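Citrate synthase (Metallosphaera sedula, PDB 6ABW) probably catalyses the conversion of oxaloacetate, acetyl-CoA and water to citrate and CoA, a step of the tricarboxylic acid cycle. Local coordinates at residues A[145-148]-A[149-153]; A[253-256]-A[257-261]; A[280-283]-A[284-288]; A[297-300]-A[301-305]. One frame throughout, in Å; residues are numbered along the deposited sequence.

How the contacts relate
Each of the four contacts is local, joining side chains within a helix of its own or, in contact 1, at the helix end. Contacts 3 and 4, on consecutive helices, touch: their centres are about 12 Å apart, Lys284 NZ lies 3.1 Å from Gln305 OE1, and Ala287 CB meets Phe301 CD1 at 3.8 Å. Contact 2 comes within about 7 Å of contact 4 (nearest atoms) and is nearest to the ligand, with the Ile258 side chain about 6 Å from bound acetyl-CoA. In contact 3 the Phe283 side chain lies about 7 Å from that of Asp325, a predicted active-site residue. Contact 1 is remote, its centre 26 to 37 Å from the others.

Contact 1 (A[145-148]-A[149-153]); sequences NVLR and AKEGK
Arg148 and Lys153 meet where helix 128-151 gives way to a loop, and the arginine is worth following atom by atom. Its CB lies against the next peptide, 3.3 Å from Ala149 N. With CG opposite the carbonyl carbon (chi1 -71°) the chain runs out straight as far as CD, then bends at chi3 (75°), which turns the guanidinium across the lysine. The two side chains cross at about a right angle. NH1 is 3.9 Å from Lys153 CB and NH2 is 3.7 Å from Lys153 CD, a methylene that sits over one face of the guanidinium, toward its rim. The apolar part of the lysine thus does the touching, while its NZ remains 5.7 Å from Arg148 NH2. The polar edge of the arginine is engaged by other carbonyls: NE bonds Lys154 O and NH2 bonds Ser172 O.

What brings Lys153 back to the arginine is a Schellman motif. Gly152 turns with positive phi (75°), Lys153 N reaches Arg148 O at 2.9 Å, and Gly152 N bonds Ala149 O at 3.1 Å.

On an adjoining side of the helix, Leu147 CD1 packs on Glu151 CG at 3.7 Å, a contact between methyl and methylene; beyond it Glu151 OE1 hydrogen-bonds Tyr340 OH. The neighbouring Lys150 lays CG 3.4 Å from Val146 O before its bent tail carries NZ to Ser102 O, and Tyr340 also forms a cation-pi pair with this lysine.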
# COMPACT_ATOMS: atom_id res chain seq x y z
N ASN A 145 14.41 -8.34 12.82
CA ASN A 145 14.29 -7.26 13.79
C ASN A 145 12.90 -7.04 14.34
O ASN A 145 12.71 -6.65 15.47
CB ASN A 145 15.00 -6.02 13.28
CG ASN A 145 16.51 -6.19 13.43
OD1 ASN A 145 17.01 -6.28 14.56
ND2 ASN A 145 17.19 -6.44 12.31
N VAL A 146 11.87 -7.40 13.51
CA VAL A 146 10.51 -7.40 13.98
C VAL A 146 10.35 -8.46 15.08
O VAL A 146 9.77 -8.23 16.15
CB VAL A 146 9.53 -7.60 12.78
CG1 VAL A 146 8.11 -7.99 13.25
CG2 VAL A 146 9.44 -6.34 11.94
N LEU A 147 10.91 -9.64 14.88
CA LEU A 147 10.86 -10.68 15.90
C LEU A 147 11.54 -10.18 17.17
O LEU A 147 11.01 -10.33 18.32
CB LEU A 147 11.50 -11.97 15.37
CG LEU A 147 11.88 -12.95 16.52
CD1 LEU A 147 10.63 -13.48 17.14
CD2 LEU A 147 12.78 -14.04 15.94
N ARG A 148 12.74 -9.63 16.97
CA ARG A 148 13.55 -9.26 18.11
C ARG A 148 12.96 -8.08 18.92
O ARG A 148 12.92 -8.08 20.16
CB ARG A 148 14.97 -9.05 17.65
CG ARG A 148 15.64 -10.38 17.29
CD ARG A 148 17.03 -10.15 16.73
NE ARG A 148 17.98 -9.81 17.79
CZ ARG A 148 18.59 -10.70 18.58
NH1 ARG A 148 19.38 -10.25 19.53
NH2 ARG A 148 18.36 -12.01 18.51
N ALA A 149 12.40 -7.09 18.24
CA ALA A 149 11.60 -6.08 18.90
C ALA A 149 10.46 -6.58 19.71
O ALA A 149 10.25 -6.16 20.87
CB ALA A 149 11.15 -5.01 17.95
N LYS A 150 9.68 -7.49 19.13
CA LYS A 150 8.52 -8.02 19.82
C LYS A 150 8.94 -8.86 21.06
O LYS A 150 8.23 -8.84 22.06
CB LYS A 150 7.63 -8.79 18.86
CG LYS A 150 6.87 -7.88 17.91
CD LYS A 150 6.01 -8.67 16.91
CE LYS A 150 4.75 -9.26 17.51
NZ LYS A 150 3.79 -8.34 18.20
N GLU A 151 10.08 -9.49 20.99
CA GLU A 151 10.62 -10.28 22.05
C GLU A 151 11.42 -9.41 23.08
O GLU A 151 11.78 -9.92 24.13
CB GLU A 151 11.54 -11.34 21.49
CG GLU A 151 10.96 -12.46 20.64
CD GLU A 151 10.13 -13.53 21.38
OE1 GLU A 151 8.96 -13.24 21.85
OE2 GLU A 151 10.63 -14.70 21.41
N GLY A 152 11.70 -8.14 22.78
CA GLY A 152 12.42 -7.22 23.68
C GLY A 152 13.89 -7.54 23.71
O GLY A 152 14.52 -7.34 24.72
N LYS A 153 14.46 -8.02 22.60
CA LYS A 153 15.91 -8.27 22.48
C LYS A 153 16.59 -7.16 21.71
O LYS A 153 15.98 -6.44 20.92
CB LYS A 153 16.18 -9.54 21.70
CG LYS A 153 15.74 -10.82 22.38
CD LYS A 153 16.09 -11.97 21.42
CE LYS A 153 16.24 -13.33 22.05
NZ LYS A 153 15.03 -13.61 22.86

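Contact 2 (A[253-256]-A[257-261]); sequences WFKR and KIIEG
A pi-type widening of helix 250-260 underlies this contact, and Phe254 O marks it. That one carbonyl oxygen takes Ile258 N at 3.0 Å and Ile259 N at 3.1 Å, the second bond much the straighter. From there the helix spans five residues per bond, with Glu260 N to Lys255 O and a weak Gly261 N to Arg256 O, whereas Lys257 N still makes an ordinary helical bond to Trp253 O.

Each aromatic ring takes an aliphatic carbon of the following turn over one face. Placed opposite its carbonyl carbon (chi1 -54°), Lys257 CG stands over the five-membered ring of Trp253, 3.7 Å from its centroid and 13° off the normal, a CH-pi contact. Beyond it, Ile258 CG1 touches Trp253 CZ3. The same isoleucine puts CB over the Phe254 ring, 4.0 Å from the centroid, and its CG2 lies 3.7 Å from Phe254 CE1. Ile259 CD1 adds an oblique approach to Phe254 CE2 at 3.6 Å. Two successive isoleucines, at i+4 and i+5, thus pack against one phenylalanine.

Trp253 NE1 is bonded to Glu243 of helix 233-244, and Phe254 packs on helix 295-315. Close to Leu265 and Arg264, which bind acetyl-CoA, the segment displays the i to i+5 bonding that defines a pi-helical turn.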
# COMPACT_ATOMS: atom_id res chain seq x y z
N TRP A 253 -11.13 -33.38 20.09
CA TRP A 253 -11.25 -32.09 19.48
C TRP A 253 -11.91 -32.20 18.09
O TRP A 253 -12.78 -31.40 17.75
CB TRP A 253 -9.90 -31.42 19.39
CG TRP A 253 -9.89 -30.04 18.82
CD1 TRP A 253 -9.86 -28.86 19.52
CD2 TRP A 253 -9.80 -29.70 17.43
NE1 TRP A 253 -9.86 -27.81 18.63
CE2 TRP A 253 -9.80 -28.30 17.35
CE3 TRP A 253 -9.75 -30.46 16.22
CZ2 TRP A 253 -9.69 -27.62 16.14
CZ3 TRP A 253 -9.67 -29.78 15.01
CH2 TRP A 253 -9.67 -28.37 14.96
N PHE A 254 -11.45 -33.15 17.32
CA PHE A 254 -11.96 -33.34 15.92
C PHE A 254 -13.44 -33.75 16.01
O PHE A 254 -14.27 -33.18 15.28
CB PHE A 254 -11.18 -34.42 15.19
CG PHE A 254 -11.50 -34.54 13.71
CD1 PHE A 254 -10.88 -33.74 12.76
CD2 PHE A 254 -12.36 -35.50 13.26
CE1 PHE A 254 -11.20 -33.87 11.36
CE2 PHE A 254 -12.63 -35.67 11.90
CZ PHE A 254 -12.06 -34.84 10.96
N LYS A 255 -13.78 -34.68 16.90
CA LYS A 255 -15.23 -35.05 17.11
C LYS A 255 -16.13 -33.86 17.46
O LYS A 255 -17.19 -33.62 16.83
CB LYS A 255 -15.33 -36.19 18.12
CG LYS A 255 -16.76 -36.69 18.39
CD LYS A 255 -17.54 -37.01 17.12
CE LYS A 255 -18.96 -37.54 17.42
NZ LYS A 255 -18.90 -38.96 17.75
N ARG A 256 -15.67 -33.05 18.39
CA ARG A 256 -16.43 -31.90 18.87
C ARG A 256 -16.50 -30.73 17.89
O ARG A 256 -17.58 -30.27 17.56
CB ARG A 256 -15.88 -31.51 20.29
CG ARG A 256 -15.94 -32.70 21.33
CD ARG A 256 -15.07 -32.53 22.61
NE ARG A 256 -14.69 -31.13 22.77
CZ ARG A 256 -13.44 -30.63 22.69
NH1 ARG A 256 -13.28 -29.31 22.74
NH2 ARG A 256 -12.34 -31.39 22.60
N LYS A 257 -15.37 -30.25 17.36
CA LYS A 257 -15.30 -29.05 16.56
C LYS A 257 -15.65 -29.28 15.08
O LYS A 257 -16.26 -28.41 14.46
CB LYS A 257 -13.93 -28.40 16.64
CG LYS A 257 -13.44 -28.12 18.06
CD LYS A 257 -14.13 -26.93 18.72
CE LYS A 257 -13.75 -26.82 20.20
NZ LYS A 257 -14.61 -25.81 20.88
N ILE A 258 -15.19 -30.40 14.54
CA ILE A 258 -15.31 -30.69 13.10
C ILE A 258 -16.54 -31.56 12.78
O ILE A 258 -17.33 -31.17 11.91
CB ILE A 258 -14.01 -31.35 12.54
CG1 ILE A 258 -12.78 -30.48 12.87
CG2 ILE A 258 -14.13 -31.59 11.04
CD1 ILE A 258 -12.82 -29.03 12.41
N ILE A 259 -16.66 -32.71 13.41
CA ILE A 259 -17.75 -33.64 13.11
C ILE A 259 -19.08 -33.04 13.63
O ILE A 259 -20.03 -32.99 12.86
CB ILE A 259 -17.50 -35.06 13.63
CG1 ILE A 259 -16.24 -35.72 13.04
CG2 ILE A 259 -18.70 -36.02 13.38
CD1 ILE A 259 -16.25 -35.75 11.53
N GLU A 260 -19.12 -32.56 14.88
CA GLU A 260 -20.40 -32.08 15.50
C GLU A 260 -20.64 -30.63 15.24
O GLU A 260 -21.73 -30.26 14.83
CB GLU A 260 -20.40 -32.43 17.00
CG GLU A 260 -20.23 -33.93 17.29
CD GLU A 260 -21.40 -34.85 16.81
OE1 GLU A 260 -22.56 -34.45 17.04
OE2 GLU A 260 -21.18 -35.98 16.25
N GLY A 261 -19.61 -29.79 15.37
CA GLY A 261 -19.76 -28.38 15.17
C GLY A 261 -19.70 -27.89 13.74
O GLY A 261 -19.90 -26.68 13.49

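Contact 3 (A[280-283]-A[284-288]); sequences AKIF and KKYAK
Ile282 lies alongside Tyr286, one helical turn further on, both side chains pointing the same way. Its CG2 methyl meets the rim of the tyrosine, close to the ring plane, 3.8 Å from Tyr286 CE2 and 3.9 Å from Tyr286 CD2. This methyl is the branch placed opposite the backbone N, while CG1 (chi1 -57°) lies opposite the carbonyl carbon. The carbonyl of Ile282 approaches the same edge, with its oxygen 3.3 Å from Tyr286 CD2, and it also accepts Tyr286 N at 3.2 Å. One residue therefore meets both the backbone and the ring of its i+4 partner.

The next pair is simpler. Ala287 N bonds Phe283 O at 2.8 Å and Ala287 CB rests 3.4 Å from that oxygen. Lys284 runs out fully extended, and its NZ forms a salt bridge with Glu308.

Helix 278-292 is wedged between several others. Ile282 and Tyr286 face helix 47-53, Phe283 packs on helix 179-191 and on Tyr327 and Ser328 of helix 325-335, and Ala287 reaches Val331 on that last helix.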
# COMPACT_ATOMS: atom_id res chain seq x y z
N ALA A 280 2.51 -28.84 0.58
CA ALA A 280 2.19 -29.37 1.89
C ALA A 280 3.03 -30.60 2.16
O ALA A 280 3.47 -30.76 3.27
CB ALA A 280 0.71 -29.73 1.96
N LYS A 281 3.25 -31.45 1.18
CA LYS A 281 4.06 -32.62 1.37
C LYS A 281 5.53 -32.28 1.70
O LYS A 281 6.23 -32.99 2.46
CB LYS A 281 4.04 -33.45 0.09
CG LYS A 281 2.66 -33.98 -0.21
CD LYS A 281 2.62 -34.82 -1.48
CE LYS A 281 2.73 -33.98 -2.72
NZ LYS A 281 1.60 -34.24 -3.67
N ILE A 282 5.98 -31.16 1.15
CA ILE A 282 7.36 -30.76 1.37
C ILE A 282 7.48 -30.13 2.73
O ILE A 282 8.42 -30.46 3.50
CB ILE A 282 7.86 -29.86 0.23
CG1 ILE A 282 7.71 -30.57 -1.08
CG2 ILE A 282 9.32 -29.52 0.49
CD1 ILE A 282 7.80 -29.73 -2.32
N PHE A 283 6.57 -29.21 3.08
CA PHE A 283 6.60 -28.70 4.48
C PHE A 283 6.56 -29.87 5.49
O PHE A 283 7.30 -29.87 6.50
CB PHE A 283 5.44 -27.77 4.74
CG PHE A 283 5.69 -26.35 4.35
CD1 PHE A 283 6.64 -25.61 5.03
CD2 PHE A 283 5.01 -25.75 3.33
CE1 PHE A 283 6.90 -24.29 4.70
CE2 PHE A 283 5.26 -24.44 2.99
CZ PHE A 283 6.23 -23.69 3.68
N LYS A 284 5.74 -30.89 5.21
CA LYS A 284 5.67 -32.02 6.13
C LYS A 284 7.01 -32.72 6.35
O LYS A 284 7.41 -33.00 7.50
CB LYS A 284 4.63 -33.02 5.67
CG LYS A 284 4.46 -34.13 6.71
CD LYS A 284 3.42 -35.11 6.31
CE LYS A 284 3.35 -36.20 7.38
NZ LYS A 284 2.30 -37.17 6.92
N LYS A 285 7.70 -32.97 5.27
CA LYS A 285 9.00 -33.64 5.26
C LYS A 285 9.95 -32.91 6.17
O LYS A 285 10.61 -33.51 7.02
CB LYS A 285 9.52 -33.64 3.85
CG LYS A 285 10.92 -34.19 3.60
CD LYS A 285 11.21 -33.94 2.10
CE LYS A 285 12.12 -34.96 1.44
NZ LYS A 285 13.52 -34.67 1.82
N TYR A 286 10.00 -31.57 6.01
CA TYR A 286 10.93 -30.78 6.75
C TYR A 286 10.50 -30.59 8.17
O TYR A 286 11.34 -30.49 9.02
CB TYR A 286 11.28 -29.45 6.03
CG TYR A 286 12.17 -29.71 4.85
CD1 TYR A 286 13.56 -29.97 5.03
CD2 TYR A 286 11.67 -29.83 3.62
CE1 TYR A 286 14.36 -30.26 3.95
CE2 TYR A 286 12.46 -30.11 2.53
CZ TYR A 286 13.81 -30.35 2.71
OH TYR A 286 14.52 -30.68 1.54
N ALA A 287 9.19 -30.63 8.46
CA ALA A 287 8.71 -30.54 9.83
C ALA A 287 9.14 -31.72 10.73
O ALA A 287 9.45 -31.54 11.88
CB ALA A 287 7.20 -30.45 9.83
N LYS A 288 9.11 -32.91 10.15
CA LYS A 288 9.45 -34.17 10.83
C LYS A 288 10.87 -34.16 11.41
O LYS A 288 11.08 -34.26 12.59
CB LYS A 288 9.31 -35.32 9.83
CG LYS A 288 9.68 -36.65 10.46
CD LYS A 288 8.86 -37.80 9.91
CE LYS A 288 9.09 -39.00 10.82
NZ LYS A 288 8.32 -40.14 10.28

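Contact 4 (A[297-300]-A[301-305])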
# COMPACT_ATOMS: atom_id res chain seq x y z
N ALA A 297 7.77 -28.72 20.11
CA ALA A 297 7.66 -28.82 18.66
C ALA A 297 7.21 -30.20 18.22
O ALA A 297 6.40 -30.33 17.31
CB ALA A 297 8.96 -28.43 17.98
N ARG A 298 7.70 -31.24 18.89
CA ARG A 298 7.39 -32.63 18.53
C ARG A 298 5.90 -32.91 18.77
O ARG A 298 5.26 -33.55 17.96
CB ARG A 298 8.24 -33.61 19.37
CG ARG A 298 8.19 -35.05 18.88
CD ARG A 298 8.74 -35.98 19.96
NE ARG A 298 9.08 -37.31 19.44
CZ ARG A 298 9.40 -38.39 20.18
NH1 ARG A 298 9.71 -39.53 19.58
NH2 ARG A 298 9.42 -38.34 21.52
N LYS A 299 5.39 -32.42 19.89
CA LYS A 299 4.02 -32.56 20.26
C LYS A 299 3.08 -31.98 19.18
O LYS A 299 2.06 -32.62 18.78
CB LYS A 299 3.87 -31.85 21.61
CG LYS A 299 2.60 -31.99 22.36
CD LYS A 299 2.60 -31.10 23.61
CE LYS A 299 2.49 -29.60 23.24
NZ LYS A 299 1.91 -28.79 24.36
N TYR A 300 3.41 -30.77 18.70
CA TYR A 300 2.59 -30.12 17.65
C TYR A 300 2.64 -30.86 16.34
O TYR A 300 1.62 -30.95 15.69
CB TYR A 300 2.97 -28.63 17.55
CG TYR A 300 2.57 -27.84 18.77
CD1 TYR A 300 1.29 -27.98 19.37
CD2 TYR A 300 3.46 -27.00 19.39
CE1 TYR A 300 0.94 -27.27 20.51
CE2 TYR A 300 3.10 -26.25 20.51
CZ TYR A 300 1.83 -26.36 21.04
OH TYR A 300 1.42 -25.64 22.14
N PHE A 301 3.77 -31.41 15.96
CA PHE A 301 3.95 -32.19 14.77
C PHE A 301 3.09 -33.46 14.88
O PHE A 301 2.37 -33.79 13.97
CB PHE A 301 5.41 -32.58 14.48
CG PHE A 301 5.55 -33.50 13.30
CD1 PHE A 301 5.39 -33.03 12.01
CD2 PHE A 301 5.78 -34.86 13.48
CE1 PHE A 301 5.52 -33.86 10.88
CE2 PHE A 301 5.83 -35.73 12.36
CZ PHE A 301 5.71 -35.22 11.06
N GLU A 302 3.09 -34.07 16.07
CA GLU A 302 2.28 -35.29 16.31
C GLU A 302 0.82 -34.98 16.27
O GLU A 302 0.06 -35.74 15.72
CB GLU A 302 2.66 -35.93 17.65
CG GLU A 302 4.09 -36.48 17.58
CD GLU A 302 4.53 -37.30 18.81
OE1 GLU A 302 3.69 -37.48 19.74
OE2 GLU A 302 5.73 -37.76 18.83
N ILE A 303 0.41 -33.85 16.83
CA ILE A 303 -1.01 -33.45 16.74
C ILE A 303 -1.39 -33.18 15.27
O ILE A 303 -2.43 -33.62 14.80
CB ILE A 303 -1.30 -32.21 17.58
CG1 ILE A 303 -1.19 -32.54 19.08
CG2 ILE A 303 -2.68 -31.69 17.22
CD1 ILE A 303 -0.90 -31.31 19.91
N ALA A 304 -0.53 -32.45 14.55
CA ALA A 304 -0.83 -32.15 13.13
C ALA A 304 -0.96 -33.42 12.31
O ALA A 304 -1.89 -33.54 11.50
CB ALA A 304 0.30 -31.34 12.52
N GLN A 305 -0.06 -34.35 12.55
CA GLN A 305 -0.09 -35.60 11.79
C GLN A 305 -1.41 -36.40 12.04
O GLN A 305 -2.03 -36.94 11.11
CB GLN A 305 1.20 -36.43 12.01
CG GLN A 305 1.21 -37.74 11.24
CD GLN A 305 2.61 -38.19 10.76
OE1 GLN A 305 2.75 -38.69 9.63
NE2 GLN A 305 3.62 -37.96 11.58
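Four successive i+4 bonds, from Phe301 N to Ala297 O through to Ala304 N to Tyr300 O, keep this part of helix 295-315 a regular alpha-helix. Arg298 and Glu302 project from the same side of it, and their side chains cross at a slant. The arginine chain is extended from CG to NE, and the glutamate, with CG opposite its carbonyl carbon (chi1 -67°), brings OE2 over one face of the guanidinium. The pair is a salt bridge of charges alone: Arg298 NE and Glu302 OE2 are 3.4 Å apart, but the oxygen stands well out of the guanidinium plane and no N-H points at it, the two flat groups being turned 59° from one another. Arg298 CG and CD also lie 3.7 Å from that same OE2. Arg298 NE has a second salt-bridge partner, Glu292 of helix 278-292.

An i to i+4 ion pair of this kind is a familiar feature of helix surfaces; on another side of the same turns the side chains are apolar and buried in the mainly helical citrate synthase fold. There Ile303 lies side by side with Tyr300, and its CD1, oblique to the ring, is 4.0 Å from Tyr300 CD1 and 3.4 Å from Lys299 O. Tyr300 makes edge-to-face contacts with Phe238 and Tyr333. Ile303 reaches Phe241 and Ile244 of helix 233-244, while Phe301 packs on Ser291 and on Val330 of helix 325-335.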